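PDB 1OHU: apoptosis regulator ced-9 from Caenorhabditis elegans, which restrains programmed cell death by sequestering the cell-death activator ced-4, which it releases when egl-1 binds. Local coordinates for residues A[54-59]-A[107-112]; A[63-68]-A[115-120]. The protein carries 3 engineered substitutions. One frame throughout, in Å; residues are numbered along the deposited sequence.

Interactions 1 and 2 join the same two elements, helix 44-71 and helix 101-118, with centres about 11 Å apart. Interaction 1 lies deeper, its centre about 7 Å from that of the chain: a buried serine packs against the neighbouring helix, and a water links a backbone carbonyl to a carboxylate. Interaction 2, about 12 Å out, reaches the surface, where a long lysine spans the wider gap and ends in a direct salt bridge. The two contacts touch through aromatic rings: Phe64, from the segment 63-68, lies edge-to-face with Phe110 and also packs its CE2 against Ser109 OG, at 3.5 Å. A short serine and a water bridge thus serve where the backbones are close, a lysine-glutamate pair where they part.

Interaction 1 (A[54-59]-A[107-112]); sequences TIFEKK and LISFGG
Ser109 of the predicted BH1 motif, on helix 101-118, the central helix of the Bcl-2 fold, packs against Phe56 and Glu57 of helix 44-71. The backbones come close here, with the CA atoms of Glu57 and Ser109 6.3 Å apart, and a short side chain suits that spacing. With its hydroxyl anti to the backbone N (chi1 -174°), Ser109 carries OG to the surface of the other helix, 3.6 Å from Glu57 N and 3.7 Å from Glu57 CB. Just before Glu57 in the chain, Phe56 CB lies 4.0 Å from the same OG, and the ring offers its CD2 corner obliquely. These are packing distances; the bond that holds the hydroxyl goes to the carbonyl O of Gly53, one turn before Glu57, so this buried polar atom is satisfied by the backbone of the helix it leans on. Tyr20 of helix 13-27 meets Ser109 as well. Of the Glu57 side chain, CB alone meets the hydroxyl; the chain, extended beyond CG, carries the carboxylate past it. There it forms a salt bridge with Arg24 of helix 13-27, so three helices converge on this spot. A single water completes the link between the segments, donating to Glu57 OE1 at 2.7 Å and to the backbone O of Ser109 at 2.6 Å.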
ATOM      1  N   THR A  54       0.493   6.098  -6.378  1.00 36.89           N
ATOM      2  CA  THR A  54       0.447   6.275  -7.823  1.00 36.69           C
ATOM      3  C   THR A  54       1.830   6.670  -8.320  1.00 36.08           C
ATOM      4  O   THR A  54       2.314   6.144  -9.321  1.00 35.29           O
ATOM      5  CB  THR A  54      -0.546   7.373  -8.217  1.00 36.32           C
ATOM      6  OG1 THR A  54      -1.828   7.066  -7.665  1.00 41.14           O
ATOM      7  CG2 THR A  54      -0.671   7.463  -9.725  1.00 36.11           C
ATOM      8  N   ILE A  55       2.463   7.600  -7.614  1.00 35.57           N
ATOM      9  CA  ILE A  55       3.798   8.050  -7.977  1.00 35.88           C
ATOM     10  C   ILE A  55       4.792   6.898  -7.854  1.00 35.70           C
ATOM     11  O   ILE A  55       5.606   6.673  -8.750  1.00 38.85           O
ATOM     12  CB  ILE A  55       4.277   9.195  -7.062  1.00 36.26           C
ATOM     13  CG1 ILE A  55       3.403  10.431  -7.271  1.00 37.16           C
ATOM     14  CG2 ILE A  55       5.735   9.520  -7.348  1.00 36.55           C
ATOM     15  CD1 ILE A  55       3.828  11.608  -6.425  1.00 40.38           C
ATOM     16  N   PHE A  56       4.716   6.164  -6.751  1.00 33.19           N
ATOM     17  CA  PHE A  56       5.632   5.054  -6.523  1.00 33.18           C
ATOM     18  C   PHE A  56       5.485   3.976  -7.591  1.00 33.20           C
ATOM     19  O   PHE A  56       6.481   3.451  -8.087  1.00 32.81           O
ATOM     20  CB  PHE A  56       5.389   4.430  -5.150  1.00 32.49           C
ATOM     21  CG  PHE A  56       6.457   3.464  -4.725  1.00 31.24           C
ATOM     22  CD1 PHE A  56       7.357   3.802  -3.727  1.00 33.50           C
ATOM     23  CD2 PHE A  56       6.571   2.218  -5.333  1.00 32.27           C
ATOM     24  CE1 PHE A  56       8.356   2.911  -3.339  1.00 34.93           C
ATOM     25  CE2 PHE A  56       7.564   1.325  -4.954  1.00 29.63           C
ATOM     26  CZ  PHE A  56       8.457   1.667  -3.958  1.00 31.68           C
ATOM     27  N   GLU A  57       4.245   3.643  -7.937  1.00 31.80           N
ATOM     28  CA  GLU A  57       4.005   2.616  -8.938  1.00 33.00           C
ATOM     29  C   GLU A  57       4.624   3.010 -10.266  1.00 34.78           C
ATOM     30  O   GLU A  57       5.279   2.196 -10.914  1.00 33.96           O
ATOM     31  CB  GLU A  57       2.509   2.376  -9.153  1.00 30.75           C
ATOM     32  CG  GLU A  57       2.244   1.235 -10.137  1.00 28.65           C
ATOM     33  CD  GLU A  57       0.762   0.996 -10.398  1.00 27.35           C
ATOM     34  OE1 GLU A  57      -0.049   1.094  -9.448  1.00 25.85           O
ATOM     35  OE2 GLU A  57       0.414   0.695 -11.555  1.00 23.49           O
ATOM     36  N   LYS A  58       4.403   4.257 -10.673  1.00 36.74           N
ATOM     37  CA  LYS A  58       4.944   4.741 -11.936  1.00 39.09           C
ATOM     38  C   LYS A  58       6.459   4.646 -11.971  1.00 38.86           C
ATOM     39  O   LYS A  58       7.041   4.388 -13.018  1.00 40.76           O
ATOM     40  CB  LYS A  58       4.509   6.189 -12.194  1.00 41.53           C
ATOM     41  CG  LYS A  58       3.030   6.339 -12.515  1.00 45.21           C
ATOM     42  CD  LYS A  58       2.694   7.730 -13.051  1.00 46.95           C
ATOM     43  CE  LYS A  58       1.252   7.776 -13.554  1.00 51.19           C
ATOM     44  NZ  LYS A  58       0.940   9.002 -14.351  1.00 53.45           N
ATOM     45  N   LYS A  59       7.096   4.843 -10.824  1.00 40.00           N
ATOM     46  CA  LYS A  59       8.547   4.777 -10.753  1.00 40.91           C
ATOM     47  C   LYS A  59       9.079   3.351 -10.744  1.00 41.38           C
ATOM     48  O   LYS A  59      10.130   3.073 -11.318  1.00 40.68           O
ATOM     49  CB  LYS A  59       9.048   5.508  -9.508  1.00 42.86           C
ATOM     50  CG  LYS A  59       8.758   6.998  -9.521  1.00 48.06           C
ATOM     51  CD  LYS A  59       9.481   7.727  -8.391  1.00 50.20           C
ATOM     52  CE  LYS A  59       9.416   9.240  -8.585  1.00 50.64           C
ATOM     53  NZ  LYS A  59      10.159   9.965  -7.519  1.00 51.56           N
ATOM     54  N   LEU A 107       5.022  -0.814  -0.135  1.00 31.20           N
ATOM     55  CA  LEU A 107       4.241  -1.987   0.261  1.00 28.58           C
ATOM     56  C   LEU A 107       2.753  -1.813  -0.048  1.00 28.00           C
ATOM     57  O   LEU A 107       2.107  -2.732  -0.561  1.00 25.35           O
ATOM     58  CB  LEU A 107       4.432  -2.273   1.754  1.00 27.47           C
ATOM     59  CG  LEU A 107       5.834  -2.719   2.171  1.00 26.80           C
ATOM     60  CD1 LEU A 107       5.897  -2.869   3.679  1.00 26.96           C
ATOM     61  CD2 LEU A 107       6.179  -4.026   1.493  1.00 27.69           C
ATOM     62  N   ILE A 108       2.213  -0.639   0.271  1.00 26.04           N
ATOM     63  CA  ILE A 108       0.805  -0.362   0.011  1.00 27.50           C
ATOM     64  C   ILE A 108       0.584  -0.260  -1.500  1.00 25.60           C
ATOM     65  O   ILE A 108      -0.363  -0.835  -2.038  1.00 23.69           O
ATOM     66  CB  ILE A 108       0.355   0.954   0.694  1.00 28.71           C
ATOM     67  CG1 ILE A 108       0.403   0.793   2.216  1.00 30.92           C
ATOM     68  CG2 ILE A 108      -1.053   1.314   0.257  1.00 29.09           C
ATOM     69  CD1 ILE A 108      -0.104   1.997   2.990  1.00 30.54           C
ATOM     70  N   SER A 109       1.477   0.461  -2.175  1.00 23.19           N
ATOM     71  CA  SER A 109       1.392   0.635  -3.617  1.00 22.96           C
ATOM     72  C   SER A 109       1.404  -0.725  -4.316  1.00 22.02           C
ATOM     73  O   SER A 109       0.580  -0.995  -5.195  1.00 21.16           O
ATOM     74  CB  SER A 109       2.568   1.478  -4.126  1.00 22.25           C
ATOM     75  OG  SER A 109       2.413   1.765  -5.509  1.00 22.47           O
ATOM     76  N   PHE A 110       2.343  -1.577  -3.921  1.00 21.95           N
ATOM     77  CA  PHE A 110       2.466  -2.904  -4.509  1.00 22.65           C
ATOM     78  C   PHE A 110       1.223  -3.741  -4.224  1.00 22.53           C
ATOM     79  O   PHE A 110       0.745  -4.463  -5.090  1.00 24.65           O
ATOM     80  CB  PHE A 110       3.694  -3.621  -3.955  1.00 23.49           C
ATOM     81  CG  PHE A 110       3.878  -5.006  -4.505  1.00 25.27           C
ATOM     82  CD1 PHE A 110       4.044  -5.202  -5.872  1.00 22.87           C
ATOM     83  CD2 PHE A 110       3.840  -6.115  -3.665  1.00 23.77           C
ATOM     84  CE1 PHE A 110       4.163  -6.491  -6.399  1.00 26.40           C
ATOM     85  CE2 PHE A 110       3.959  -7.402  -4.178  1.00 23.46           C
ATOM     86  CZ  PHE A 110       4.120  -7.593  -5.548  1.00 24.82           C
ATOM     87  N   GLY A 111       0.718  -3.645  -2.995  1.00 23.93           N
ATOM     88  CA  GLY A 111      -0.469  -4.392  -2.612  1.00 22.41           C
ATOM     89  C   GLY A 111      -1.635  -3.981  -3.485  1.00 21.00           C
ATOM     90  O   GLY A 111      -2.342  -4.829  -4.026  1.00 19.25           O
ATOM     91  N   GLY A 112      -1.829  -2.673  -3.631  1.00 19.07           N
ATOM     92  CA  GLY A 112      -2.918  -2.189  -4.462  1.00 19.05           C
ATOM     93  C   GLY A 112      -2.749  -2.654  -5.896  1.00 19.09           C
ATOM     94  O   GLY A 112      -3.708  -3.036  -6.553  1.00 20.48           O
TER
HETATM   95  O   HOH W   1      -0.398   0.871  -6.764  1.00 19.37           O

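Interaction 2 (A[63-68]-A[115-120]); sequences NFETFS and AAKMME. Engineered in segment 63-68: Ser68 (natural residue Cys).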
ATOM      1  N   ASN A  63       9.591  -3.310 -11.897  1.00 31.73           N
ATOM      2  CA  ASN A  63       9.905  -4.223 -10.814  1.00 32.22           C
ATOM      3  C   ASN A  63       8.610  -4.729 -10.200  1.00 31.87           C
ATOM      4  O   ASN A  63       8.552  -5.841  -9.673  1.00 32.22           O
ATOM      5  CB  ASN A  63      10.787  -3.548  -9.763  1.00 31.72           C
ATOM      6  CG  ASN A  63      12.262  -3.636 -10.114  1.00 37.85           C
ATOM      7  OD1 ASN A  63      13.138  -3.372  -9.283  1.00 39.49           O
ATOM      8  ND2 ASN A  63      12.546  -4.014 -11.358  1.00 38.38           N
ATOM      9  N   PHE A  64       7.564  -3.917 -10.291  1.00 30.21           N
ATOM     10  CA  PHE A  64       6.266  -4.308  -9.766  1.00 29.26           C
ATOM     11  C   PHE A  64       5.706  -5.472 -10.566  1.00 28.45           C
ATOM     12  O   PHE A  64       5.118  -6.388 -10.000  1.00 27.84           O
ATOM     13  CB  PHE A  64       5.297  -3.127  -9.798  1.00 27.28           C
ATOM     14  CG  PHE A  64       5.207  -2.383  -8.495  1.00 26.09           C
ATOM     15  CD1 PHE A  64       6.274  -2.392  -7.598  1.00 26.57           C
ATOM     16  CD2 PHE A  64       4.053  -1.676  -8.158  1.00 26.79           C
ATOM     17  CE1 PHE A  64       6.192  -1.710  -6.382  1.00 27.42           C
ATOM     18  CE2 PHE A  64       3.960  -0.988  -6.945  1.00 24.96           C
ATOM     19  CZ  PHE A  64       5.029  -1.007  -6.056  1.00 26.55           C
ATOM     20  N   GLU A  65       5.896  -5.448 -11.881  1.00 27.64           N
ATOM     21  CA  GLU A  65       5.390  -6.530 -12.718  1.00 28.51           C
ATOM     22  C   GLU A  65       6.036  -7.847 -12.302  1.00 28.34           C
ATOM     23  O   GLU A  65       5.363  -8.880 -12.197  1.00 29.84           O
ATOM     24  CB  GLU A  65       5.678  -6.258 -14.201  1.00 27.23           C
ATOM     25  CG  GLU A  65       4.816  -5.168 -14.850  1.00 31.18           C
ATOM     26  CD  GLU A  65       3.307  -5.424 -14.739  1.00 32.78           C
ATOM     27  OE1 GLU A  65       2.886  -6.597 -14.627  1.00 32.64           O
ATOM     28  OE2 GLU A  65       2.531  -4.443 -14.780  1.00 36.15           O
ATOM     29  N   THR A  66       7.342  -7.798 -12.052  1.00 26.11           N
ATOM     30  CA  THR A  66       8.102  -8.979 -11.645  1.00 25.70           C
ATOM     31  C   THR A  66       7.648  -9.545 -10.307  1.00 25.12           C
ATOM     32  O   THR A  66       7.359 -10.734 -10.193  1.00 26.02           O
ATOM     33  CB  THR A  66       9.606  -8.663 -11.541  1.00 25.46           C
ATOM     34  OG1 THR A  66      10.123  -8.395 -12.850  1.00 25.41           O
ATOM     35  CG2 THR A  66      10.363  -9.835 -10.918  1.00 19.17           C
ATOM     36  N   PHE A  67       7.587  -8.687  -9.297  1.00 24.44           N
ATOM     37  CA  PHE A  67       7.178  -9.118  -7.968  1.00 23.90           C
ATOM     38  C   PHE A  67       5.770  -9.707  -7.928  1.00 24.08           C
ATOM     39  O   PHE A  67       5.514 -10.664  -7.205  1.00 22.59           O
ATOM     40  CB  PHE A  67       7.279  -7.949  -6.980  1.00 24.93           C
ATOM     41  CG  PHE A  67       8.685  -7.426  -6.782  1.00 27.05           C
ATOM     42  CD1 PHE A  67       9.784  -8.278  -6.869  1.00 26.54           C
ATOM     43  CD2 PHE A  67       8.904  -6.086  -6.476  1.00 28.46           C
ATOM     44  CE1 PHE A  67      11.080  -7.806  -6.657  1.00 30.58           C
ATOM     45  CE2 PHE A  67      10.196  -5.603  -6.261  1.00 30.39           C
ATOM     46  CZ  PHE A  67      11.288  -6.465  -6.352  1.00 29.52           C
ATOM     47  N   SER A  68       4.847  -9.141  -8.698  1.00 23.32           N
ATOM     48  CA  SER A  68       3.491  -9.661  -8.680  1.00 24.24           C
ATOM     49  C   SER A  68       3.451 -11.007  -9.398  1.00 24.37           C
ATOM     50  O   SER A  68       2.667 -11.885  -9.042  1.00 23.03           O
ATOM     51  CB  SER A  68       2.517  -8.657  -9.310  1.00 25.41           C
ATOM     52  OG  SER A  68       2.801  -8.439 -10.673  1.00 33.72           O
ATOM     53  N   ALA A 115      -3.563  -6.417  -6.126  1.00 19.03           N
ATOM     54  CA  ALA A 115      -4.995  -6.598  -5.917  1.00 18.94           C
ATOM     55  C   ALA A 115      -5.725  -6.317  -7.229  1.00 19.27           C
ATOM     56  O   ALA A 115      -6.597  -7.079  -7.636  1.00 21.52           O
ATOM     57  CB  ALA A 115      -5.487  -5.655  -4.833  1.00 15.33           C
ATOM     58  N   ALA A 116      -5.356  -5.226  -7.897  1.00 19.18           N
ATOM     59  CA  ALA A 116      -5.990  -4.873  -9.166  1.00 21.10           C
ATOM     60  C   ALA A 116      -5.788  -5.953 -10.235  1.00 21.90           C
ATOM     61  O   ALA A 116      -6.618  -6.102 -11.128  1.00 24.03           O
ATOM     62  CB  ALA A 116      -5.460  -3.540  -9.661  1.00 21.98           C
ATOM     63  N   LYS A 117      -4.687  -6.697 -10.152  1.00 23.25           N
ATOM     64  CA  LYS A 117      -4.424  -7.770 -11.113  1.00 27.10           C
ATOM     65  C   LYS A 117      -5.249  -9.002 -10.764  1.00 28.64           C
ATOM     66  O   LYS A 117      -5.577  -9.797 -11.633  1.00 31.37           O
ATOM     67  CB  LYS A 117      -2.946  -8.187 -11.102  1.00 27.22           C
ATOM     68  CG  LYS A 117      -1.999  -7.353 -11.946  1.00 27.55           C
ATOM     69  CD  LYS A 117      -0.640  -8.064 -12.032  1.00 30.46           C
ATOM     70  CE  LYS A 117       0.402  -7.242 -12.772  1.00 34.67           C
ATOM     71  NZ  LYS A 117       0.094  -7.082 -14.216  1.00 36.21           N
HETATM   72  N   MSE A 118      -5.568  -9.152  -9.482  1.00 29.25           N
HETATM   73  CA  MSE A 118      -6.332 -10.295  -8.983  1.00 30.55           C
HETATM   74  C   MSE A 118      -7.837 -10.123  -9.140  1.00 29.99           C
HETATM   75  O   MSE A 118      -8.581 -11.103  -9.221  1.00 28.87           O
HETATM   76  CB  MSE A 118      -6.009 -10.521  -7.506  1.00 28.48           C
HETATM   77  CG  MSE A 118      -4.532 -10.789  -7.224  1.00 33.63           C
HETATM   78 SE   MSE A 118      -4.164 -10.771  -5.332  1.00 36.99          SE
HETATM   79  CE  MSE A 118      -4.445 -12.641  -4.985  1.00 39.03           C
HETATM   80  N   MSE A 119      -8.287  -8.875  -9.159  1.00 29.35           N
HETATM   81  CA  MSE A 119      -9.708  -8.604  -9.313  1.00 29.34           C
HETATM   82  C   MSE A 119     -10.259  -9.162 -10.628  1.00 28.41           C
HETATM   83  O   MSE A 119      -9.615  -9.092 -11.683  1.00 30.00           O
HETATM   84  CB  MSE A 119      -9.973  -7.101  -9.237  1.00 28.96           C
HETATM   85  CG  MSE A 119      -9.892  -6.521  -7.846  1.00 30.51           C
HETATM   86 SE   MSE A 119     -11.386  -7.030  -6.760  1.00 36.15          SE
HETATM   87  CE  MSE A 119     -10.612  -6.890  -5.049  1.00 33.58           C
ATOM     88  N   GLU A 120     -11.457  -9.723 -10.532  1.00 26.10           N
ATOM     89  CA  GLU A 120     -12.176 -10.298 -11.652  1.00 28.36           C
ATOM     90  C   GLU A 120     -11.531 -11.536 -12.250  1.00 30.06           C
ATOM     91  O   GLU A 120     -11.785 -11.899 -13.400  1.00 33.24           O
ATOM     92  CB  GLU A 120     -12.442  -9.223 -12.708  1.00 24.74           C
ATOM     93  CG  GLU A 120     -13.292  -8.076 -12.133  1.00 24.07           C
ATOM     94  CD  GLU A 120     -14.098  -7.328 -13.180  1.00 25.24           C
ATOM     95  OE1 GLU A 120     -14.685  -6.280 -12.826  1.00 23.67           O
ATOM     96  OE2 GLU A 120     -14.149  -7.785 -14.346  1.00 24.23           O
TER
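Lys117 reaches across from the last turn of helix 101-118 to Glu65 and Ser68 on helix 44-71. Its CB already points toward that helix, and the chain runs extended through CG to CD, which passes Ser68 OG at 3.7 Å. CE comes closer still, lying 3.4 Å from the same oxygen and 3.2 Å from Glu65 OE1. At the final torsion the chain bends (chi4 -67°), swinging NZ to the carboxylate. There NZ donates to Glu65 OE1 at 2.9 Å on its syn lone pair, with OE2 further off at 3.6 Å. Glu65 is itself bent at chi2 (-56°), and the two side chains cross at about a right angle. With an alanine here in place of Glu65, the carboxylate is gone, which would probably leave the Lys117 ammonium without its mate and its end free to turn. Ser68 is an engineered replacement for cysteine; its hydroxyl has the carbonyl oxygens of Phe64 and Glu65 within reach for its one proton. Phe113 packs against both Glu65 and Ser68. The whole is a surface salt bridge over a hydrophobic seam, tying the end of the central helix of the Bcl-2 helical bundle to its neighbour, helix 44-71.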